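Local coordinates for CDP-glucose-4,6-dehydratase (Yersinia pseudotuberculosis, PDB 1RKX), which catalyses the NAD-dependent dehydration of CDP-D-glucose, most likely to its 4-keto-6-deoxy sugar, as a member of the short-chain dehydrogenase/reductase family, at residues A88-L92 / V93-Y97; D201-L204 / D205-V208; P209-L212 / R213-Q217. All blocks are in the same frame, centred on the assembly; numbering follows the deposited sequence.

Contact 1. Residues A88-L92 / V93-Y97. With NAD (nicotinamide-adenine-dinucleotide), chain G.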
loop_
_atom_site.group_PDB
_atom_site.type_symbol
_atom_site.label_atom_id
_atom_site.label_comp_id
_atom_site.label_asym_id
_atom_site.label_seq_id
_atom_site.Cartn_x
_atom_site.Cartn_y
_atom_site.Cartn_z
ATOM N N ALA C 88 -23.078 18.737 -12.109
ATOM C CA ALA C 88 -22.951 20.115 -11.654
ATOM C C ALA C 88 -21.848 20.225 -10.603
ATOM O O ALA C 88 -21.785 19.432 -9.660
ATOM C CB ALA C 88 -24.276 20.610 -11.074
ATOM N N ALA C 89 -20.978 21.214 -10.777
ATOM C CA ALA C 89 -19.884 21.435 -9.848
ATOM C C ALA C 89 -19.102 22.682 -10.238
ATOM O O ALA C 89 -19.241 23.179 -11.353
ATOM C CB ALA C 89 -18.946 20.219 -9.853
ATOM N N GLN C 90 -18.299 23.184 -9.302
ATOM C CA GLN C 90 -17.408 24.324 -9.548
ATOM C C GLN C 90 -16.223 23.496 -10.057
ATOM O O GLN C 90 -15.509 22.867 -9.268
ATOM C CB GLN C 90 -17.067 25.020 -8.227
ATOM C CG GLN C 90 -16.342 26.357 -8.361
ATOM C CD GLN C 90 -15.058 26.246 -9.158
ATOM O OE1 GLN C 90 -15.077 26.269 -10.381
ATOM N NE2 GLN C 90 -13.935 26.109 -8.460
ATOM N N PRO C 91 -16.009 23.473 -11.380
ATOM C CA PRO C 91 -14.936 22.700 -12.009
ATOM C C PRO C 91 -13.557 23.301 -12.212
ATOM O O PRO C 91 -12.684 22.621 -12.747
ATOM C CB PRO C 91 -15.557 22.341 -13.343
ATOM C CG PRO C 91 -16.154 23.678 -13.728
ATOM C CD PRO C 91 -16.794 24.177 -12.412
ATOM N N LEU C 92 -13.348 24.549 -11.803
ATOM C CA LEU C 92 -12.059 25.197 -12.025
ATOM C C LEU C 92 -11.098 25.222 -10.840
ATOM O O LEU C 92 -11.448 25.680 -9.748
ATOM C CB LEU C 92 -12.295 26.628 -12.512
ATOM C CG LEU C 92 -13.222 26.779 -13.722
ATOM C CD1 LEU C 92 -13.371 28.254 -14.060
ATOM C CD2 LEU C 92 -12.658 26.006 -14.908
ATOM N N VAL C 93 -9.873 24.753 -11.065
ATOM C CA VAL C 93 -8.859 24.733 -10.017
ATOM C C VAL C 93 -8.489 26.169 -9.647
ATOM O O VAL C 93 -8.476 26.539 -8.471
ATOM C CB VAL C 93 -7.576 23.985 -10.480
ATOM C CG1 VAL C 93 -6.468 24.158 -9.455
ATOM C CG2 VAL C 93 -7.870 22.505 -10.666
ATOM N N ARG C 94 -8.188 26.972 -10.665
ATOM C CA ARG C 94 -7.812 28.364 -10.457
ATOM C C ARG C 94 -8.803 29.069 -9.544
ATOM O O ARG C 94 -8.430 29.628 -8.515
ATOM C CB ARG C 94 -7.758 29.090 -11.797
ATOM C CG ARG C 94 -7.528 30.584 -11.695
ATOM C CD ARG C 94 -7.821 31.221 -13.032
ATOM N NE ARG C 94 -7.132 30.504 -14.096
ATOM C CZ ARG C 94 -7.464 30.563 -15.380
ATOM N NH1 ARG C 94 -8.485 31.312 -15.774
ATOM N NH2 ARG C 94 -6.773 29.862 -16.267
ATOM N N LEU C 95 -10.072 29.038 -9.923
ATOM C CA LEU C 95 -11.099 29.688 -9.129
ATOM C C LEU C 95 -11.189 29.160 -7.695
ATOM O O LEU C 95 -11.456 29.933 -6.767
ATOM C CB LEU C 95 -12.462 29.549 -9.806
ATOM C CG LEU C 95 -13.584 30.340 -9.124
ATOM C CD1 LEU C 95 -13.238 31.832 -9.152
ATOM C CD2 LEU C 95 -14.910 30.075 -9.824
ATOM N N SER C 96 -10.964 27.860 -7.511
ATOM C CA SER C 96 -11.051 27.263 -6.177
ATOM C C SER C 96 -10.060 27.897 -5.204
ATOM O O SER C 96 -10.259 27.852 -3.989
ATOM C CB SER C 96 -10.822 25.746 -6.235
ATOM O OG SER C 96 -9.456 25.415 -6.436
ATOM N N TYR C 97 -8.993 28.491 -5.733
ATOM C CA TYR C 97 -8.012 29.147 -4.877
ATOM C C TYR C 97 -8.537 30.478 -4.356
ATOM O O TYR C 97 -8.188 30.896 -3.253
ATOM C CB TYR C 97 -6.691 29.377 -5.624
ATOM C CG TYR C 97 -5.810 28.153 -5.667
ATOM C CD1 TYR C 97 -5.588 27.465 -6.857
ATOM C CD2 TYR C 97 -5.195 27.683 -4.508
ATOM C CE1 TYR C 97 -4.770 26.332 -6.891
ATOM C CE2 TYR C 97 -4.381 26.564 -4.531
ATOM C CZ TYR C 97 -4.169 25.895 -5.721
ATOM O OH TYR C 97 -3.330 24.810 -5.735
HETATM P PA NAD G . -18.783 23.363 -17.131
HETATM O O1A NAD G . -18.360 24.543 -16.346
HETATM O O2A NAD G . -18.964 23.553 -18.595
HETATM O O5B NAD G . -20.149 22.752 -16.544
HETATM C C5B NAD G . -20.413 22.868 -15.125
HETATM C C4B NAD G . -21.914 22.789 -14.841
HETATM O O4B NAD G . -21.969 22.947 -13.404
HETATM C C3B NAD G . -22.693 23.960 -15.421
HETATM O O3B NAD G . -23.837 23.410 -16.103
HETATM C C2B NAD G . -23.027 24.782 -14.190
HETATM O O2B NAD G . -24.224 25.594 -14.344
HETATM C C1B NAD G . -23.107 23.717 -13.127
HETATM N N9A NAD G . -22.991 24.260 -11.782
HETATM C C8A NAD G . -21.878 24.781 -11.178
HETATM N N7A NAD G . -22.099 25.211 -9.938
HETATM C C5A NAD G . -23.440 24.952 -9.732
HETATM C C6A NAD G . -24.279 25.181 -8.620
HETATM N N6A NAD G . -23.923 25.725 -7.474
HETATM N N1A NAD G . -25.592 24.806 -8.730
HETATM C C2A NAD G . -25.997 24.238 -9.912
HETATM N N3A NAD G . -25.313 23.978 -11.005
HETATM C C4A NAD G . -24.015 24.363 -10.856
HETATM O O3 NAD G . -17.771 22.208 -16.854
HETATM P PN NAD G . -17.686 20.687 -17.453
HETATM O O1N NAD G . -16.414 20.654 -18.179
HETATM O O2N NAD G . -18.869 20.461 -18.321
HETATM O O5D NAD G . -17.596 19.801 -16.144
HETATM C C5D NAD G . -18.658 18.869 -15.914
HETATM C C4D NAD G . -18.370 18.052 -14.670
HETATM O O4D NAD G . -17.180 17.264 -15.007
HETATM C C3D NAD G . -17.990 18.780 -13.380
HETATM O O3D NAD G . -18.411 17.968 -12.266
HETATM C C2D NAD G . -16.471 18.836 -13.478
HETATM O O2D NAD G . -15.890 19.037 -12.179
HETATM C C1D NAD G . -16.172 17.473 -14.046
HETATM N N1N NAD G . -14.850 17.409 -14.657
HETATM C C2N NAD G . -14.565 17.973 -15.913
HETATM C C3N NAD G . -13.219 17.808 -16.546
HETATM C C7N NAD G . -13.020 18.383 -17.889
HETATM O O7N NAD G . -11.905 18.216 -18.406
HETATM N N7N NAD G . -13.976 19.060 -18.558
HETATM C C4N NAD G . -12.116 17.154 -15.744
HETATM C C5N NAD G . -12.583 16.638 -14.420
HETATM C C6N NAD G . -13.804 16.748 -13.942
HETATM O O HOH W 1 -10.046 22.726 -13.315
#
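Gln-90 swings its CG anti to the backbone N (chi1 -170°) and then bends at CG (chi2 -56°), which folds its amide forward along the chain to Leu-92 and the first turn of helix 93-98. This is the loop after the fourth strand of a Rossmann fold, the strand 83-86, where the chain passes the dinucleotide before turning helical. The amide uses both ends on one residue. OE1 takes the N-H of Leu-92 at 2.8 Å, and NE2 gives a nearly straight bond to Leu-92 O, also 2.8 Å, with that oxygen in the plane of the amide. Leu-92 O accepts a second donor, Ser-96 N at 3.2 Å, so one carbonyl is shared by the side chain and the helix. Two bonds to the same residue fix the rotation of the amide, and Thr-103 is a further partner of NE2. Leu-95 crosses the amide, its CD2 3.9 Å from Gln-90 OE1, while its CB packs on Leu-92 CB. On the cofactor side Ala-89 N bonds the adenosine ribose at NAD O4B, and the Pro-91 ring lies against the nicotinamide half, CB 3.5 Å from the ribose hydroxyl NAD O2D and CG beside the pyrophosphate. A water bridges the turn, donating to Pro-91 O at 2.7 Å and accepting from Val-93 N at 3.0 Å.

Contact 2. Residues D201-L204 / D205-V208; sequences DWAL and DRIV
Arg-206 lays its guanidinium under the methyl of Ala-203, whose CB sits 3.1 Å above the plane, offset toward the rim and 3.3 Å from Arg-206 NE. The side chain gets there stretched out from CG to NE, running from the residue just before helix 207-216 back across the preceding loop. Its end then meets Asp-201 edge-on: Arg-206 NH1 donates to Asp-201 OD2 at 2.8 Å, with the acceptor in the guanidinium plane and a bond angle of 150°. The nitrogen comes in on the syn side of OD2, slightly out of the carboxylate plane, and the two flat groups are turned 61° against each other. Asp-201 puts its carboxylate in place with CG anti to the backbone N (chi1 -179°). The other oxygen, OD1, accepts Ala-203 N at 3.2 Å from well above the carboxylate plane, closing an Asx turn. One carboxylate therefore holds both the loop backbone and the arginine. Asp-205 turns its carboxylate another way, to a salt bridge with Arg-94. Arg-206 is an NAD(+)-site residue of this protein, and here its side chain comes within about 4 Å of the nearest atoms of the cofactor. Pairing with Asp-201 probably offsets part of its positive charge and steadies the guanidinium beside the cofactor.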
loop_
_atom_site.group_PDB
_atom_site.type_symbol
_atom_site.label_atom_id
_atom_site.label_comp_id
_atom_site.label_asym_id
_atom_site.label_seq_id
_atom_site.Cartn_x
_atom_site.Cartn_y
_atom_site.Cartn_z
ATOM N N ASP C 201 -16.681 23.858 -26.106
ATOM C CA ASP C 201 -16.200 24.199 -24.775
ATOM C C ASP C 201 -15.555 25.567 -24.860
ATOM O O ASP C 201 -14.520 25.739 -25.497
ATOM C CB ASP C 201 -15.192 23.177 -24.252
ATOM C CG ASP C 201 -14.707 23.514 -22.847
ATOM O OD1 ASP C 201 -15.431 24.234 -22.121
ATOM O OD2 ASP C 201 -13.616 23.050 -22.468
ATOM N N TRP C 202 -16.185 26.546 -24.229
ATOM C CA TRP C 202 -15.673 27.901 -24.260
ATOM C C TRP C 202 -15.062 28.344 -22.941
ATOM O O TRP C 202 -14.966 29.537 -22.651
ATOM C CB TRP C 202 -16.787 28.853 -24.701
ATOM C CG TRP C 202 -16.903 28.939 -26.205
ATOM C CD1 TRP C 202 -16.070 29.622 -27.052
ATOM C CD2 TRP C 202 -17.882 28.298 -27.036
ATOM N NE1 TRP C 202 -16.471 29.446 -28.357
ATOM C CE2 TRP C 202 -17.580 28.638 -28.375
ATOM C CE3 TRP C 202 -18.984 27.472 -26.781
ATOM C CZ2 TRP C 202 -18.344 28.179 -29.457
ATOM C CZ3 TRP C 202 -19.745 27.016 -27.859
ATOM C CH2 TRP C 202 -19.419 27.371 -29.178
ATOM N N ALA C 203 -14.637 27.371 -22.143
ATOM C CA ALA C 203 -14.000 27.680 -20.872
ATOM C C ALA C 203 -12.755 28.498 -21.194
ATOM O O ALA C 203 -12.150 28.335 -22.257
ATOM C CB ALA C 203 -13.611 26.398 -20.156
ATOM N N LEU C 204 -12.374 29.378 -20.279
ATOM C CA LEU C 204 -11.205 30.217 -20.484
ATOM C C LEU C 204 -9.917 29.507 -20.086
ATOM O O LEU C 204 -9.919 28.603 -19.256
ATOM C CB LEU C 204 -11.340 31.509 -19.676
ATOM C CG LEU C 204 -12.509 32.422 -20.046
ATOM C CD1 LEU C 204 -12.567 33.591 -19.074
ATOM C CD2 LEU C 204 -12.343 32.919 -21.478
ATOM N N ASP C 205 -8.817 29.932 -20.696
ATOM C CA ASP C 205 -7.502 29.377 -20.413
ATOM C C ASP C 205 -7.412 27.856 -20.487
ATOM O O ASP C 205 -6.950 27.198 -19.553
ATOM C CB ASP C 205 -7.027 29.868 -19.047
ATOM C CG ASP C 205 -6.944 31.383 -18.970
ATOM O OD1 ASP C 205 -6.194 31.979 -19.773
ATOM O OD2 ASP C 205 -7.628 31.980 -18.111
ATOM N N ARG C 206 -7.879 27.310 -21.603
ATOM C CA ARG C 206 -7.821 25.881 -21.871
ATOM C C ARG C 206 -7.202 25.838 -23.258
ATOM O O ARG C 206 -7.668 26.522 -24.172
ATOM C CB ARG C 206 -9.218 25.258 -21.851
ATOM C CG ARG C 206 -9.775 25.116 -20.439
ATOM C CD ARG C 206 -11.038 24.271 -20.396
ATOM N NE ARG C 206 -11.509 24.075 -19.025
ATOM C CZ ARG C 206 -12.625 23.427 -18.699
ATOM N NH1 ARG C 206 -13.396 22.907 -19.646
ATOM N NH2 ARG C 206 -12.974 23.302 -17.424
ATOM N N ILE C 207 -6.143 25.052 -23.406
ATOM C CA ILE C 207 -5.416 24.993 -24.667
ATOM C C ILE C 207 -6.213 24.784 -25.948
ATOM O O ILE C 207 -6.043 25.545 -26.899
ATOM C CB ILE C 207 -4.278 23.950 -24.616
ATOM C CG1 ILE C 207 -4.847 22.545 -24.508
ATOM C CG2 ILE C 207 -3.375 24.229 -23.425
ATOM C CD1 ILE C 207 -3.818 21.490 -24.809
ATOM N N VAL C 208 -7.073 23.774 -26.002
ATOM C CA VAL C 208 -7.826 23.562 -27.232
ATOM C C VAL C 208 -8.715 24.767 -27.536
ATOM O O VAL C 208 -8.702 25.277 -28.651
ATOM C CB VAL C 208 -8.666 22.277 -27.173
ATOM C CG1 VAL C 208 -9.515 22.148 -28.433
ATOM C CG2 VAL C 208 -7.745 21.080 -27.052
#

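Contact 3. Residues P209-L212 / R213-Q217; sequences PDIL and RAFEQ
Arg-213 reaches back along the α-helix 207-216, each part of its side chain passing over the preceding turn. CB lies 3.6 Å from Asp-210 O, and CG comes closer still to a carbonyl, 3.3 Å from Pro-209 O. That is the same oxygen that accepts Arg-213 N in the i-to-i+4 helix bond. From CG the chain runs extended to NE, and chi4 (83°) then turns the guanidinium out of line with it. At the tip, NH1 forms a salt bridge with Asp-210 OD1 at 2.9 Å, the carboxylate and guanidinium planes standing 54° apart, and it also passes 3.5 Å from Pro-209 CB. NH2 turns to the loop before the helix, where it probably bonds Ala-203 O.

A second pairing, four residues apart, joins Ile-211 and Phe-215, whose side chains lie side by side and point the same way. Ile-211 CG2 stands over the ring face, 3.8 Å from the Phe-215 centroid and 21° off the normal, a CH-pi contact. Ile-211 O lies over a face near the rim while taking an almost straight bond from Phe-215 N. Helix 272-283 packs on this greasy side through Val-276, Met-279 and Val-280; Leu-212 bridges from Met-279 to helix 322-338, and Glu-216 bonds His-333 there. The helix thus divides its chemistry: the Asp-210 to Arg-213 bridge, three residues apart, probably balances charge on one side, while the isoleucine and phenylalanine bury apolar surface on another.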
loop_
_atom_site.group_PDB
_atom_site.type_symbol
_atom_site.label_atom_id
_atom_site.label_comp_id
_atom_site.label_asym_id
_atom_site.label_seq_id
_atom_site.Cartn_x
_atom_site.Cartn_y
_atom_site.Cartn_z
ATOM N N PRO C 209 -9.499 25.236 -26.553
ATOM C CA PRO C 209 -10.354 26.399 -26.826
ATOM C C PRO C 209 -9.529 27.625 -27.225
ATOM O O PRO C 209 -9.897 28.361 -28.140
ATOM C CB PRO C 209 -11.085 26.603 -25.507
ATOM C CG PRO C 209 -11.249 25.197 -25.019
ATOM C CD PRO C 209 -9.874 24.605 -25.275
ATOM N N ASP C 210 -8.409 27.842 -26.538
ATOM C CA ASP C 210 -7.554 28.981 -26.851
ATOM C C ASP C 210 -6.939 28.859 -28.235
ATOM O O ASP C 210 -6.705 29.864 -28.903
ATOM C CB ASP C 210 -6.442 29.134 -25.812
ATOM C CG ASP C 210 -6.957 29.627 -24.481
ATOM O OD1 ASP C 210 -8.056 30.222 -24.458
ATOM O OD2 ASP C 210 -6.261 29.435 -23.463
ATOM N N ILE C 211 -6.665 27.632 -28.664
ATOM C CA ILE C 211 -6.091 27.429 -29.985
ATOM C C ILE C 211 -7.122 27.858 -31.021
ATOM O O ILE C 211 -6.796 28.523 -32.001
ATOM C CB ILE C 211 -5.728 25.948 -30.235
ATOM C CG1 ILE C 211 -4.554 25.536 -29.341
ATOM C CG2 ILE C 211 -5.364 25.747 -31.702
ATOM C CD1 ILE C 211 -4.215 24.060 -29.410
ATOM N N LEU C 212 -8.372 27.477 -30.788
ATOM C CA LEU C 212 -9.457 27.811 -31.699
ATOM C C LEU C 212 -9.706 29.321 -31.724
ATOM O O LEU C 212 -10.029 29.883 -32.772
ATOM C CB LEU C 212 -10.724 27.046 -31.293
ATOM C CG LEU C 212 -10.622 25.520 -31.459
ATOM C CD1 LEU C 212 -11.802 24.822 -30.791
ATOM C CD2 LEU C 212 -10.560 25.180 -32.939
ATOM N N ARG C 213 -9.545 29.976 -30.578
ATOM C CA ARG C 213 -9.741 31.420 -30.503
ATOM C C ARG C 213 -8.674 32.129 -31.331
ATOM O O ARG C 213 -8.932 33.168 -31.942
ATOM C CB ARG C 213 -9.664 31.909 -29.051
ATOM C CG ARG C 213 -10.828 31.490 -28.166
ATOM C CD ARG C 213 -10.821 32.286 -26.865
ATOM N NE ARG C 213 -11.924 31.934 -25.971
ATOM C CZ ARG C 213 -11.923 30.898 -25.134
ATOM N NH1 ARG C 213 -10.871 30.091 -25.060
ATOM N NH2 ARG C 213 -12.978 30.668 -24.366
ATOM N N ALA C 214 -7.470 31.568 -31.338
ATOM C CA ALA C 214 -6.373 32.145 -32.103
ATOM C C ALA C 214 -6.660 31.970 -33.593
ATOM O O ALA C 214 -6.585 32.929 -34.364
ATOM C CB ALA C 214 -5.061 31.459 -31.738
ATOM N N PHE C 215 -6.982 30.740 -33.988
ATOM C CA PHE C 215 -7.290 30.433 -35.382
ATOM C C PHE C 215 -8.440 31.326 -35.825
ATOM O O PHE C 215 -8.439 31.884 -36.923
ATOM C CB PHE C 215 -7.709 28.965 -35.526
ATOM C CG PHE C 215 -6.581 27.981 -35.363
ATOM C CD1 PHE C 215 -6.825 26.615 -35.457
ATOM C CD2 PHE C 215 -5.276 28.412 -35.139
ATOM C CE1 PHE C 215 -5.789 25.690 -35.333
ATOM C CE2 PHE C 215 -4.231 27.496 -35.013
ATOM C CZ PHE C 215 -4.489 26.134 -35.112
ATOM N N GLU C 216 -9.416 31.444 -34.936
ATOM C CA GLU C 216 -10.613 32.243 -35.145
ATOM C C GLU C 216 -10.274 33.661 -35.596
ATOM O O GLU C 216 -10.858 34.175 -36.550
ATOM C CB GLU C 216 -11.389 32.293 -33.835
ATOM C CG GLU C 216 -12.882 32.331 -33.968
ATOM C CD GLU C 216 -13.552 32.152 -32.626
ATOM O OE1 GLU C 216 -13.377 33.028 -31.755
ATOM O OE2 GLU C 216 -14.242 31.132 -32.439
ATOM N N GLN C 217 -9.331 34.287 -34.903
ATOM C CA GLN C 217 -8.925 35.650 -35.219
ATOM C C GLN C 217 -7.681 35.703 -36.096
ATOM O O GLN C 217 -7.021 36.737 -36.183
ATOM C CB GLN C 217 -8.669 36.430 -33.929
ATOM C CG GLN C 217 -9.879 36.527 -33.015
ATOM C CD GLN C 217 -9.602 37.334 -31.759
ATOM O OE1 GLN C 217 -10.486 37.519 -30.922
ATOM N NE2 GLN C 217 -8.369 37.817 -31.620
#

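From the N terminus, contact 1 comes first, turning the chain from strand 83-86 of the Rossmann sheet past NAD into helix 93-98. More than a hundred residues later, after strand 196-197, contact 2 closes the loop that leads into helix 207-216, and contact 3 continues directly along that helix. The three lie in series; none nests in or crosses another. Contacts 1 and 2 touch through the Arg-94 to Asp-205 salt bridge and through Leu-92 packed on Arg-206. Contact 2 passes to contact 3 where Asp-201 O packs on Pro-209. Together they join the cofactor-binding sheet to the helices 272-283 and 322-338.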